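Local coordinates for ABC transporter substrate-binding protein-branched chain amino acid transport (Streptococcus pneumoniae, PDB 4GNR), which binds isoleucine between its two lobes and probably delivers branched-chain amino acids to an ABC transporter as its surface-exposed substrate-binding subunit, at residues 37-45 and 290-299; 154-164 and 199-207. All blocks are in the same frame, centred on the assembly; numbering follows the deposited sequence. Where two conformers were deposited one is given.

Contact 1 of 2, residues 37-45 and 290-299; sequences EINAAGGID and VHLVANAAKG
In the lobe of this periplasmic-binding-protein fold that is built on the five-stranded parallel sheet, a Schellman motif ends helix 21-40, and around it Ile38 and Ile44 pack on helix 281-297, while Asp45 meets the residues that follow that helix. Gly42, with its positive phi of 115°, leaves the helix, and Gly43 N returns a bond to Ile38 O at 2.9 Å. The two isoleucines meet the same methyl group. Ile38 CD1 approaches Ala294 CB to 3.8 Å, while Ile44 CG1 comes to 3.9 Å from that CB.

Ile38 also lies on the imidazole of His291. Its CD1 sits over one ring face, displaced toward the rim and 4.0 Å from the ring centroid, a CH-pi contact; CG1 reaches CE1 as the two side chains run past each other in opposite senses. At the ring's edge, in its plane, a water 2.8 Å from His291 NE2 donates to Glu37 OE1, which also hydrogen-bonds Tyr287, so the ring meets Ile38 on one face and the water at its edge. Val290 CG1, one turn of the helix before Ala294, also touches Ile38 CD1, and its side chain packs on Ala31, Ala34 and Val35 of helix 21-40.

Toward the exposed end, Ile44 holds CG2 anti to its own backbone N (CG1 at chi1 -67°), which places that methyl, in one of two conformers, 3.6 Å from Ala294 O. Asp45 then crosses Lys298 at about a right angle, meeting the aliphatic CG; in the conformer described the ammonium group is not in contact. The carboxylate accepts a bond from the residue after Lys298: Gly299 N donates to the syn lone pair of Asp45 OD2 at 2.7 Å, with a nearly straight N-H...O angle of 172°.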
ATOM      1  N   GLU A  37      -6.313  17.671  11.707  1.00  7.61           N
ATOM      2  CA  GLU A  37      -6.474  18.900  10.932  1.00  8.06           C
ATOM      3  C   GLU A  37      -7.930  19.238  10.692  1.00  7.69           C
ATOM      4  O   GLU A  37      -8.347  20.389  10.848  1.00  8.82           O
ATOM      5  CB  GLU A  37      -5.724  18.798   9.615  1.00  8.25           C
ATOM      6  CG  GLU A  37      -4.217  18.763   9.804  1.00  9.44           C
ATOM      7  CD  GLU A  37      -3.461  18.581   8.497  1.00 10.40           C
ATOM      8  OE1 GLU A  37      -4.113  18.192   7.513  1.00 11.33           O
ATOM      9  OE2 GLU A  37      -2.217  18.753   8.481  1.00 12.58           O
ATOM     10  N   ILE A  38      -8.718  18.239  10.304  1.00  7.77           N
ATOM     11  CA  ILE A  38     -10.146  18.462  10.065  1.00  7.69           C
ATOM     12  C   ILE A  38     -10.807  18.946  11.354  1.00  8.07           C
ATOM     13  O   ILE A  38     -11.610  19.896  11.348  1.00  8.98           O
ATOM     14  CB  ILE A  38     -10.801  17.178   9.526  1.00  8.07           C
ATOM     15  CG1 ILE A  38     -10.276  16.893   8.117  1.00  8.02           C
ATOM     16  CG2 ILE A  38     -12.333  17.325   9.536  1.00  9.82           C
ATOM     17  CD1 ILE A  38     -10.544  15.440   7.676  1.00  9.95           C
ATOM     18  N   ASN A  39     -10.469  18.307  12.470  1.00  8.12           N
ATOM     19  CA  ASN A  39     -11.033  18.710  13.770  1.00  9.22           C
ATOM     20  C   ASN A  39     -10.669  20.130  14.155  1.00  9.80           C
ATOM     21  O   ASN A  39     -11.511  20.893  14.637  1.00 11.27           O
ATOM     22  CB  ASN A  39     -10.662  17.721  14.865  1.00  8.88           C
ATOM     23  CG  ASN A  39     -11.558  16.495  14.852  1.00  8.85           C
ATOM     24  OD1 ASN A  39     -12.650  16.524  14.295  1.00 10.25           O
ATOM     25  ND2 ASN A  39     -11.127  15.440  15.526  1.00  9.75           N
ATOM     26  N   ALA A  40      -9.419  20.499  13.914  1.00  9.45           N
ATOM     27  CA  ALA A  40      -8.944  21.868  14.219  1.00 10.64           C
ATOM     28  C   ALA A  40      -9.670  22.900  13.385  1.00 11.51           C
ATOM     29  O   ALA A  40      -9.835  24.037  13.815  1.00 14.15           O
ATOM     30  CB  ALA A  40      -7.469  21.978  13.994  1.00 11.06           C
ATOM     31  N   ALA A  41     -10.081  22.510  12.188  1.00 11.25           N
ATOM     32  CA  ALA A  41     -10.799  23.387  11.264  1.00 12.32           C
ATOM     33  C   ALA A  41     -12.309  23.421  11.514  1.00 13.38           C
ATOM     34  O   ALA A  41     -13.041  24.107  10.798  1.00 16.80           O
ATOM     35  CB  ALA A  41     -10.492  23.006   9.831  1.00 13.16           C
ATOM     36  N   GLY A  42     -12.784  22.708  12.525  1.00 13.73           N
ATOM     37  CA  GLY A  42     -14.215  22.727  12.873  1.00 14.34           C
ATOM     38  C   GLY A  42     -14.988  21.433  12.709  1.00 14.40           C
ATOM     39  O   GLY A  42     -16.192  21.396  12.944  1.00 17.01           O
ATOM     40  N   GLY A  43     -14.294  20.375  12.289  1.00 12.63           N
ATOM     41  CA  GLY A  43     -14.956  19.087  12.112  1.00 12.96           C
ATOM     42  C   GLY A  43     -15.764  18.964  10.834  1.00 13.37           C
ATOM     43  O   GLY A  43     -15.493  19.640   9.854  1.00 14.84           O
ATOM     44  N   ILE A  44     -16.769  18.112  10.833  0.50 13.95           N
ATOM     45  CA  ILE A  44     -17.606  17.957   9.647  0.50 14.62           C
ATOM     46  C   ILE A  44     -19.003  18.292  10.118  0.50 14.31           C
ATOM     47  O   ILE A  44     -19.486  17.805  11.130  0.50 13.79           O
ATOM     48  CB  ILE A  44     -17.482  16.603   9.001  0.50 14.46           C
ATOM     49  CG1 ILE A  44     -16.070  16.444   8.413  0.50 14.15           C
ATOM     50  CG2 ILE A  44     -18.497  16.459   7.874  0.50 14.00           C
ATOM     51  CD1 ILE A  44     -15.721  17.387   7.240  0.50 14.64           C
ATOM     52  N   ASP A  45     -19.613  19.182   9.370  1.00 14.89           N
ATOM     53  CA  ASP A  45     -20.961  19.703   9.686  1.00 14.87           C
ATOM     54  C   ASP A  45     -20.934  20.207  11.147  1.00 15.06           C
ATOM     55  O   ASP A  45     -21.906  20.084  11.907  1.00 16.22           O
ATOM     56  CB  ASP A  45     -22.084  18.673   9.502  1.00 15.07           C
ATOM     57  CG  ASP A  45     -22.367  18.356   8.062  1.00 16.30           C
ATOM     58  OD1 ASP A  45     -22.145  19.228   7.185  1.00 21.47           O
ATOM     59  OD2 ASP A  45     -22.882  17.250   7.816  1.00 16.77           O
ATOM     60  N   VAL A 290      -9.033   9.403   4.681  1.00  5.02           N
ATOM     61  CA  VAL A 290      -9.797  10.126   5.709  1.00  5.13           C
ATOM     62  C   VAL A 290     -10.544  11.310   5.093  1.00  5.40           C
ATOM     63  O   VAL A 290     -11.707  11.536   5.400  1.00  5.86           O
ATOM     64  CB  VAL A 290      -8.909  10.557   6.884  1.00  5.57           C
ATOM     65  CG1 VAL A 290      -9.641  11.554   7.779  1.00  6.66           C
ATOM     66  CG2 VAL A 290      -8.448   9.350   7.661  1.00  6.20           C
ATOM     67  N   HIS A 291      -9.869  12.099   4.247  1.00  5.77           N
ATOM     68  CA  HIS A 291     -10.555  13.224   3.605  1.00  6.03           C
ATOM     69  C   HIS A 291     -11.718  12.758   2.736  1.00  5.90           C
ATOM     70  O   HIS A 291     -12.758  13.430   2.685  1.00  6.86           O
ATOM     71  CB  HIS A 291      -9.572  14.086   2.810  1.00  6.77           C
ATOM     72  CG  HIS A 291      -8.854  15.056   3.660  1.00  7.51           C
ATOM     73  ND1 HIS A 291      -9.457  16.233   4.032  1.00 12.67           N
ATOM     74  CD2 HIS A 291      -7.642  15.040   4.246  1.00 10.29           C
ATOM     75  CE1 HIS A 291      -8.641  16.921   4.802  1.00 12.69           C
ATOM     76  NE2 HIS A 291      -7.527  16.229   4.945  1.00 10.59           N
ATOM     77  N   LEU A 292     -11.556  11.656   2.023  1.00  5.75           N
ATOM     78  CA  LEU A 292     -12.644  11.121   1.201  1.00  6.06           C
ATOM     79  C   LEU A 292     -13.866  10.807   2.084  1.00  5.71           C
ATOM     80  O   LEU A 292     -15.014  11.127   1.726  1.00  6.67           O
ATOM     81  CB  LEU A 292     -12.185   9.852   0.467  1.00  5.84           C
ATOM     82  CG  LEU A 292     -11.293  10.124  -0.751  1.00  6.29           C
ATOM     83  CD1 LEU A 292     -10.492   8.908  -1.139  1.00  7.58           C
ATOM     84  CD2 LEU A 292     -12.150  10.604  -1.929  1.00  7.35           C
ATOM     85  N   VAL A 293     -13.629  10.152   3.211  1.00  5.70           N
ATOM     86  CA  VAL A 293     -14.709   9.802   4.157  1.00  5.88           C
ATOM     87  C   VAL A 293     -15.321  11.066   4.766  1.00  6.39           C
ATOM     88  O   VAL A 293     -16.551  11.176   4.851  1.00  6.85           O
ATOM     89  CB  VAL A 293     -14.206   8.848   5.234  1.00  6.43           C
ATOM     90  CG1 VAL A 293     -15.221   8.685   6.363  1.00  7.74           C
ATOM     91  CG2 VAL A 293     -13.840   7.484   4.615  1.00  7.03           C
ATOM     92  N   ALA A 294     -14.482  12.005   5.217  1.00  6.74           N
ATOM     93  CA  ALA A 294     -14.977  13.226   5.846  1.00  7.23           C
ATOM     94  C   ALA A 294     -15.841  14.022   4.871  1.00  7.42           C
ATOM     95  O   ALA A 294     -16.897  14.535   5.244  1.00  8.62           O
ATOM     96  CB  ALA A 294     -13.817  14.037   6.365  1.00  8.11           C
ATOM     97  N   ASN A 295     -15.410  14.127   3.620  1.00  7.23           N
ATOM     98  CA  ASN A 295     -16.194  14.832   2.634  1.00  7.84           C
ATOM     99  C   ASN A 295     -17.537  14.116   2.418  1.00  7.41           C
ATOM    100  O   ASN A 295     -18.579  14.765   2.310  1.00  8.40           O
ATOM    101  CB  ASN A 295     -15.425  14.957   1.316  1.00  7.83           C
ATOM    102  CG  ASN A 295     -14.291  15.938   1.386  1.00  8.67           C
ATOM    103  OD1 ASN A 295     -14.146  16.712   2.333  1.00 10.40           O
ATOM    104  ND2 ASN A 295     -13.459  15.899   0.376  1.00 10.98           N
ATOM    105  N   ALA A 296     -17.494  12.789   2.328  1.00  7.01           N
ATOM    106  CA  ALA A 296     -18.699  11.977   2.126  1.00  7.64           C
ATOM    107  C   ALA A 296     -19.669  12.068   3.302  1.00  7.49           C
ATOM    108  O   ALA A 296     -20.865  11.873   3.140  1.00  8.77           O
ATOM    109  CB  ALA A 296     -18.318  10.539   1.845  1.00  7.83           C
ATOM    110  N   ALA A 297     -19.142  12.354   4.478  1.00  7.62           N
ATOM    111  CA  ALA A 297     -19.952  12.485   5.695  1.00  8.14           C
ATOM    112  C   ALA A 297     -20.727  13.808   5.762  1.00  8.62           C
ATOM    113  O   ALA A 297     -21.660  13.931   6.546  1.00  9.51           O
ATOM    114  CB  ALA A 297     -19.115  12.302   6.924  1.00  9.14           C
ATOM    115  N   LYS A 298     -20.314  14.792   4.972  0.50  8.82           N
ATOM    116  CA  LYS A 298     -21.015  16.080   4.971  0.50 10.06           C
ATOM    117  C   LYS A 298     -22.459  15.863   4.473  0.50 10.04           C
ATOM    118  O   LYS A 298     -22.693  15.382   3.366  0.50 11.28           O
ATOM    119  CB  LYS A 298     -20.273  17.116   4.137  0.50 10.82           C
ATOM    120  CG  LYS A 298     -20.916  18.480   4.177  0.50 13.67           C
ATOM    121  CD  LYS A 298     -20.168  19.495   3.330  0.50 16.30           C
ATOM    122  CE  LYS A 298     -20.842  20.861   3.365  0.50 18.44           C
ATOM    123  NZ  LYS A 298     -20.114  21.861   2.541  0.50 20.89           N
ATOM    124  N   GLY A 299     -23.417  16.223   5.325  1.00 10.45           N
ATOM    125  CA  GLY A 299     -24.838  16.053   5.042  1.00 11.23           C
ATOM    126  C   GLY A 299     -25.331  14.612   5.132  1.00 11.07           C
ATOM    127  O   GLY A 299     -26.493  14.354   4.877  1.00 13.72           O
TER
HETATM  128  O   HOH W   1      -6.500  18.479   6.284  1.00 15.38           O

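Contact 2 of 2, residues 154-164 and 199-207; sequences SDYAKGIAKSF and AIVVPGYYN. With ILE (isoleucine), chain B.
Pro203 is wedged against helix 155-167 in the close-packed middle of this contact. Its CB lies 3.5 Å from Ala157 O and also touches Ile160 CB, its CG faces Ala161, and its own carbonyl O comes within 3.4 Å of Ala157 CB. Further along the helix Phe164 CE1 meets Val201 CG2 at 3.9 Å, with Val201 CG1 over the ring face. No hydrogen bond joins the two segments.

Helix 155-167 is the right-handed beta-alpha-beta crossover from strand 145-151 to strand 171-178, and strand 199-201 lies on the other side of 145-151 in the parallel part of the sheet; the loop beyond it carries Tyr205 to the isoleucine pocket. There Tyr156 and Tyr205 lie with planes 3° apart but slid apart in their planes, so the rings barely overlap, and Tyr205 CE1 stands over the Tyr156 face, 3.5 Å from CD2. With CG anti to the backbone N (chi1 161°), the Tyr156 ring projects to the ligand, its CE1 3.6 Å from the isoleucine CA, and its hydroxyl is held by Asp229 and Gly230. Tyr205 OH donates to the ligand carboxylate O at 2.6 Å.

On the helix's other, solvent-facing side, Asp155 OD1 and Lys158 NZ form a long salt bridge.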
ATOM      1  N   SER A 154       1.550 -15.762  -0.124  0.50 15.88           N
ATOM      2  CA  SER A 154       0.824 -14.528  -0.353  0.50 14.65           C
ATOM      3  C   SER A 154       0.022 -14.312  -1.650  0.50 14.76           C
ATOM      4  O   SER A 154       0.583 -14.335  -2.727  0.50 15.16           O
ATOM      5  CB  SER A 154       1.906 -13.434  -0.309  0.50 14.42           C
ATOM      6  OG  SER A 154       1.410 -12.168  -0.673  0.50  8.90           O
ATOM      7  N   ASP A 155      -1.284 -14.075  -1.539  1.00 14.01           N
ATOM      8  CA  ASP A 155      -2.127 -13.799  -2.764  1.00 14.56           C
ATOM      9  C   ASP A 155      -1.663 -12.477  -3.449  1.00 12.71           C
ATOM     10  O   ASP A 155      -1.760 -12.309  -4.682  1.00 12.76           O
ATOM     11  CB  ASP A 155      -3.659 -13.821  -2.528  1.00 16.02           C
ATOM     12  CG  ASP A 155      -4.219 -15.217  -2.351  1.00 19.54           C
ATOM     13  OD1 ASP A 155      -3.487 -16.199  -2.589  1.00 22.68           O
ATOM     14  OD2 ASP A 155      -5.415 -15.318  -2.014  1.00 24.85           O
ATOM     15  N   TYR A 156      -1.182 -11.538  -2.636  1.00 12.82           N
ATOM     16  CA  TYR A 156      -0.646 -10.273  -3.125  1.00 11.36           C
ATOM     17  C   TYR A 156       0.544 -10.547  -4.049  1.00 10.56           C
ATOM     18  O   TYR A 156       0.579 -10.128  -5.222  1.00 10.07           O
ATOM     19  CB  TYR A 156      -0.217  -9.419  -1.915  1.00 11.18           C
ATOM     20  CG  TYR A 156       0.748  -8.297  -2.246  1.00  9.94           C
ATOM     21  CD1 TYR A 156       0.312  -7.161  -2.902  1.00  8.94           C
ATOM     22  CD2 TYR A 156       2.087  -8.367  -1.890  1.00 10.79           C
ATOM     23  CE1 TYR A 156       1.162  -6.147  -3.218  1.00  8.15           C
ATOM     24  CE2 TYR A 156       2.967  -7.357  -2.213  1.00 10.27           C
ATOM     25  CZ  TYR A 156       2.499  -6.242  -2.873  1.00  8.66           C
ATOM     26  OH  TYR A 156       3.387  -5.239  -3.184  1.00  9.30           O
ATOM     27  N   ALA A 157       1.514 -11.261  -3.496  1.00 10.59           N
ATOM     28  CA  ALA A 157       2.735 -11.547  -4.235  1.00 10.57           C
ATOM     29  C   ALA A 157       2.441 -12.396  -5.470  1.00 10.20           C
ATOM     30  O   ALA A 157       2.953 -12.162  -6.565  1.00 10.17           O
ATOM     31  CB  ALA A 157       3.771 -12.199  -3.332  1.00 11.44           C
ATOM     32  N   LYS A 158       1.596 -13.398  -5.277  1.00 10.69           N
ATOM     33  CA  LYS A 158       1.225 -14.276  -6.386  1.00 11.57           C
ATOM     34  C   LYS A 158       0.486 -13.543  -7.509  1.00 10.29           C
ATOM     35  O   LYS A 158       0.673 -13.867  -8.682  1.00 10.90           O
ATOM     36  CB  LYS A 158       0.471 -15.506  -5.894  1.00 13.54           C
ATOM     37  CG  LYS A 158       1.408 -16.440  -5.096  1.00 15.42           C
ATOM     38  CD  LYS A 158       0.815 -17.727  -4.586  1.00 19.35           C
ATOM     39  CE  LYS A 158      -0.218 -17.502  -3.556  1.00 21.80           C
ATOM     40  NZ  LYS A 158      -0.673 -18.814  -3.014  1.00 24.77           N
ATOM     41  N   GLY A 159      -0.304 -12.536  -7.151  1.00 10.10           N
ATOM     42  CA  GLY A 159      -1.018 -11.738  -8.157  1.00  9.93           C
ATOM     43  C   GLY A 159      -0.057 -10.906  -9.003  1.00  8.93           C
ATOM     44  O   GLY A 159      -0.185 -10.822 -10.221  1.00  9.78           O
ATOM     45  N   ILE A 160       0.909 -10.271  -8.352  1.00  8.37           N
ATOM     46  CA  ILE A 160       1.919  -9.505  -9.080  1.00  7.83           C
ATOM     47  C   ILE A 160       2.723 -10.466  -9.988  1.00  8.14           C
ATOM     48  O   ILE A 160       2.958 -10.191 -11.160  1.00  8.43           O
ATOM     49  CB  ILE A 160       2.849  -8.732  -8.123  1.00  7.72           C
ATOM     50  CG1 ILE A 160       2.051  -7.680  -7.352  1.00  8.33           C
ATOM     51  CG2 ILE A 160       4.006  -8.115  -8.914  1.00  8.81           C
ATOM     52  CD1 ILE A 160       2.893  -6.868  -6.387  1.00 11.46           C
ATOM     53  N   ALA A 161       3.133 -11.603  -9.431  1.00  8.57           N
ATOM     54  CA  ALA A 161       3.915 -12.579 -10.204  1.00  9.16           C
ATOM     55  C   ALA A 161       3.136 -13.081 -11.434  1.00  9.45           C
ATOM     56  O   ALA A 161       3.699 -13.195 -12.534  1.00  9.99           O
ATOM     57  CB  ALA A 161       4.346 -13.732  -9.328  1.00 10.17           C
ATOM     58  N   LYS A 162       1.852 -13.388 -11.240  1.00  9.69           N
ATOM     59  CA  LYS A 162       1.009 -13.873 -12.355  1.00 10.47           C
ATOM     60  C   LYS A 162       0.989 -12.855 -13.499  1.00 10.18           C
ATOM     61  O   LYS A 162       1.176 -13.195 -14.673  1.00 10.89           O
ATOM     62  CB  LYS A 162      -0.409 -14.189 -11.869  1.00 11.89           C
ATOM     63  CG  LYS A 162      -1.389 -14.604 -12.958  1.00 14.22           C
ATOM     64  CD  LYS A 162      -2.788 -14.845 -12.383  1.00 17.55           C
ATOM     65  CE  LYS A 162      -3.806 -15.220 -13.448  1.00 22.18           C
ATOM     66  NZ  LYS A 162      -4.436 -14.023 -14.057  1.00 26.67           N
ATOM     67  N   SER A 163       0.753 -11.597 -13.144  1.00  9.64           N
ATOM     68  CA  SER A 163       0.714 -10.545 -14.146  1.00  9.77           C
ATOM     69  C   SER A 163       2.075 -10.342 -14.828  1.00  9.23           C
ATOM     70  O   SER A 163       2.158 -10.148 -16.052  1.00 10.09           O
ATOM     71  CB  SER A 163       0.210  -9.269 -13.501  1.00 10.33           C
ATOM     72  OG  SER A 163       0.299  -8.222 -14.439  1.00 11.48           O
ATOM     73  N   PHE A 164       3.133 -10.372 -14.028  1.00  9.00           N
ATOM     74  CA  PHE A 164       4.467 -10.248 -14.575  1.00  9.04           C
ATOM     75  C   PHE A 164       4.739 -11.348 -15.616  1.00  9.57           C
ATOM     76  O   PHE A 164       5.204 -11.084 -16.732  1.00 10.36           O
ATOM     77  CB  PHE A 164       5.530 -10.314 -13.476  1.00  8.97           C
ATOM     78  CG  PHE A 164       6.924 -10.231 -14.022  1.00  8.61           C
ATOM     79  CD1 PHE A 164       7.510  -9.002 -14.291  1.00  9.25           C
ATOM     80  CD2 PHE A 164       7.637 -11.377 -14.339  1.00  9.57           C
ATOM     81  CE1 PHE A 164       8.760  -8.916 -14.849  1.00  9.91           C
ATOM     82  CE2 PHE A 164       8.906 -11.279 -14.909  1.00 10.49           C
ATOM     83  CZ  PHE A 164       9.461 -10.040 -15.155  1.00  9.78           C
ATOM     84  N   ALA A 199      18.113  -8.827 -13.840  1.00 12.44           N
ATOM     85  CA  ALA A 199      17.343  -8.270 -12.727  1.00 11.53           C
ATOM     86  C   ALA A 199      16.666  -9.393 -11.974  1.00 10.67           C
ATOM     87  O   ALA A 199      16.476 -10.492 -12.531  1.00 11.66           O
ATOM     88  CB  ALA A 199      16.290  -7.260 -13.246  1.00 12.27           C
ATOM     89  N   ILE A 200      16.333  -9.096 -10.719  1.00 10.80           N
ATOM     90  CA  ILE A 200      15.586 -10.017  -9.876  1.00 10.32           C
ATOM     91  C   ILE A 200      14.281  -9.286  -9.470  1.00  9.43           C
ATOM     92  O   ILE A 200      14.351  -8.203  -8.916  1.00 10.79           O
ATOM     93  CB  ILE A 200      16.323 -10.420  -8.587  1.00 10.75           C
ATOM     94  CG1 ILE A 200      17.724 -10.957  -8.895  1.00 13.12           C
ATOM     95  CG2 ILE A 200      15.502 -11.451  -7.835  1.00 12.26           C
ATOM     96  CD1 ILE A 200      18.499 -11.360  -7.627  1.00 15.61           C
ATOM     97  N   VAL A 201      13.145  -9.862  -9.810  1.00  8.64           N
ATOM     98  CA  VAL A 201      11.820  -9.310  -9.477  1.00  8.02           C
ATOM     99  C   VAL A 201      11.346 -10.048  -8.223  1.00  7.63           C
ATOM    100  O   VAL A 201      11.285 -11.274  -8.240  1.00  8.36           O
ATOM    101  CB  VAL A 201      10.846  -9.474 -10.652  1.00  8.61           C
ATOM    102  CG1 VAL A 201       9.456  -9.040 -10.254  1.00  9.63           C
ATOM    103  CG2 VAL A 201      11.319  -8.650 -11.859  1.00  9.87           C
ATOM    104  N   VAL A 202      11.018  -9.293  -7.166  1.00  7.65           N
ATOM    105  CA  VAL A 202      10.667  -9.856  -5.864  1.00  7.66           C
ATOM    106  C   VAL A 202       9.321  -9.348  -5.344  1.00  7.95           C
ATOM    107  O   VAL A 202       9.252  -8.375  -4.602  1.00  8.88           O
ATOM    108  CB  VAL A 202      11.772  -9.559  -4.800  1.00  8.66           C
ATOM    109  CG1 VAL A 202      11.453 -10.245  -3.456  1.00 10.15           C
ATOM    110  CG2 VAL A 202      13.165  -9.998  -5.305  1.00 10.00           C
ATOM    111  N   PRO A 203       8.224 -10.022  -5.724  1.00  7.72           N
ATOM    112  CA  PRO A 203       6.913  -9.686  -5.186  1.00  8.24           C
ATOM    113  C   PRO A 203       6.864 -10.195  -3.722  1.00  8.27           C
ATOM    114  O   PRO A 203       7.017 -11.377  -3.448  1.00  9.61           O
ATOM    115  CB  PRO A 203       5.943 -10.451  -6.098  1.00  9.14           C
ATOM    116  CG  PRO A 203       6.718 -10.754  -7.322  1.00  9.00           C
ATOM    117  CD  PRO A 203       8.116 -11.013  -6.808  1.00  8.19           C
ATOM    118  N   GLY A 204       6.583  -9.273  -2.817  1.00  8.86           N
ATOM    119  CA  GLY A 204       6.553  -9.570  -1.401  1.00  9.27           C
ATOM    120  C   GLY A 204       6.561  -8.309  -0.561  1.00  7.48           C
ATOM    121  O   GLY A 204       6.597  -7.181  -1.073  1.00  8.37           O
ATOM    122  N   TYR A 205       6.480  -8.550   0.743  1.00  6.95           N
ATOM    123  CA  TYR A 205       6.445  -7.523   1.784  1.00  6.74           C
ATOM    124  C   TYR A 205       7.847  -7.207   2.336  1.00  6.90           C
ATOM    125  O   TYR A 205       8.792  -7.965   2.126  1.00  7.80           O
ATOM    126  CB  TYR A 205       5.463  -7.886   2.877  1.00  6.82           C
ATOM    127  CG  TYR A 205       4.017  -8.012   2.415  1.00  6.27           C
ATOM    128  CD1 TYR A 205       3.379  -6.987   1.740  1.00  7.37           C
ATOM    129  CD2 TYR A 205       3.262  -9.116   2.745  1.00  8.18           C
ATOM    130  CE1 TYR A 205       2.041  -7.084   1.392  1.00  7.25           C
ATOM    131  CE2 TYR A 205       1.901  -9.196   2.415  1.00  8.41           C
ATOM    132  CZ  TYR A 205       1.303  -8.179   1.746  1.00  6.84           C
ATOM    133  OH  TYR A 205      -0.039  -8.286   1.439  1.00  7.79           O
ATOM    134  N   TYR A 206       7.933  -6.121   3.104  1.00  6.67           N
ATOM    135  CA  TYR A 206       9.221  -5.599   3.505  1.00  7.25           C
ATOM    136  C   TYR A 206      10.066  -6.502   4.373  1.00  7.66           C
ATOM    137  O   TYR A 206      11.289  -6.475   4.247  1.00  8.81           O
ATOM    138  CB  TYR A 206       9.093  -4.206   4.177  1.00  7.73           C
ATOM    139  CG  TYR A 206       8.394  -4.234   5.528  1.00  7.73           C
ATOM    140  CD1 TYR A 206       9.092  -4.436   6.706  1.00  9.33           C
ATOM    141  CD2 TYR A 206       7.036  -4.055   5.639  1.00  9.44           C
ATOM    142  CE1 TYR A 206       8.465  -4.458   7.950  1.00 10.00           C
ATOM    143  CE2 TYR A 206       6.400  -4.082   6.873  1.00 10.06           C
ATOM    144  CZ  TYR A 206       7.112  -4.291   8.022  1.00  9.99           C
ATOM    145  OH  TYR A 206       6.432  -4.264   9.221  1.00 12.29           O
ATOM    146  N   ASN A 207       9.462  -7.270   5.270  1.00  7.63           N
ATOM    147  CA  ASN A 207      10.267  -8.111   6.164  1.00  9.29           C
ATOM    148  C   ASN A 207      11.102  -9.092   5.403  1.00  9.23           C
ATOM    149  O   ASN A 207      12.249  -9.341   5.745  1.00 13.01           O
ATOM    150  CB  ASN A 207       9.452  -8.754   7.281  1.00  9.95           C
ATOM    151  CG  ASN A 207       9.370  -7.868   8.514  1.00 10.73           C
ATOM    152  OD1 ASN A 207      10.389  -7.341   8.965  1.00 13.70           O
ATOM    153  ND2 ASN A 207       8.191  -7.756   9.099  1.00 12.36           N
TER
HETATM  154  N   ILE B 401      -0.680  -3.449  -1.590  1.00  6.27           N
HETATM  155  CA  ILE B 401      -0.309  -4.393  -0.499  1.00  6.07           C
HETATM  156  C   ILE B 401      -1.516  -5.261  -0.157  1.00  5.74           C
HETATM  157  O   ILE B 401      -1.385  -6.137   0.723  1.00  6.70           O
HETATM  158  CB  ILE B 401       0.430  -3.705   0.688  1.00  9.23           C
HETATM  159  CG1 ILE B 401      -0.284  -2.447   1.124  1.00  9.21           C
HETATM  160  CG2 ILE B 401       1.986  -3.316   0.403  1.00  8.24           C
HETATM  161  CD1 ILE B 401       0.362  -1.808   2.333  1.00  7.90           C
HETATM  162  OXT ILE B 401      -2.566  -5.075  -0.806  1.00  6.80           O

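The two contacts illustrate how a two-lobed binding protein can have one contact at the ligand and another far from it. Contact 1 and contact 2 lie on opposite sides of the chain's centre, their centres 36 Å apart and their nearest atoms about 19 Å apart, so neither touches the other. Contact 2 supplies two of the twelve residues of the isoleucine pocket, whereas contact 1 supplies none and joins two helices near the surface of the lobe holding the five-stranded sheet. That lobe nevertheless reaches the ligand through Ser85, Ser106 and Thr108. Between 37-45 and 290-299 the chain leaves the five-stranded lobe, builds most of the other, including contact 2, and returns for helix 281-297.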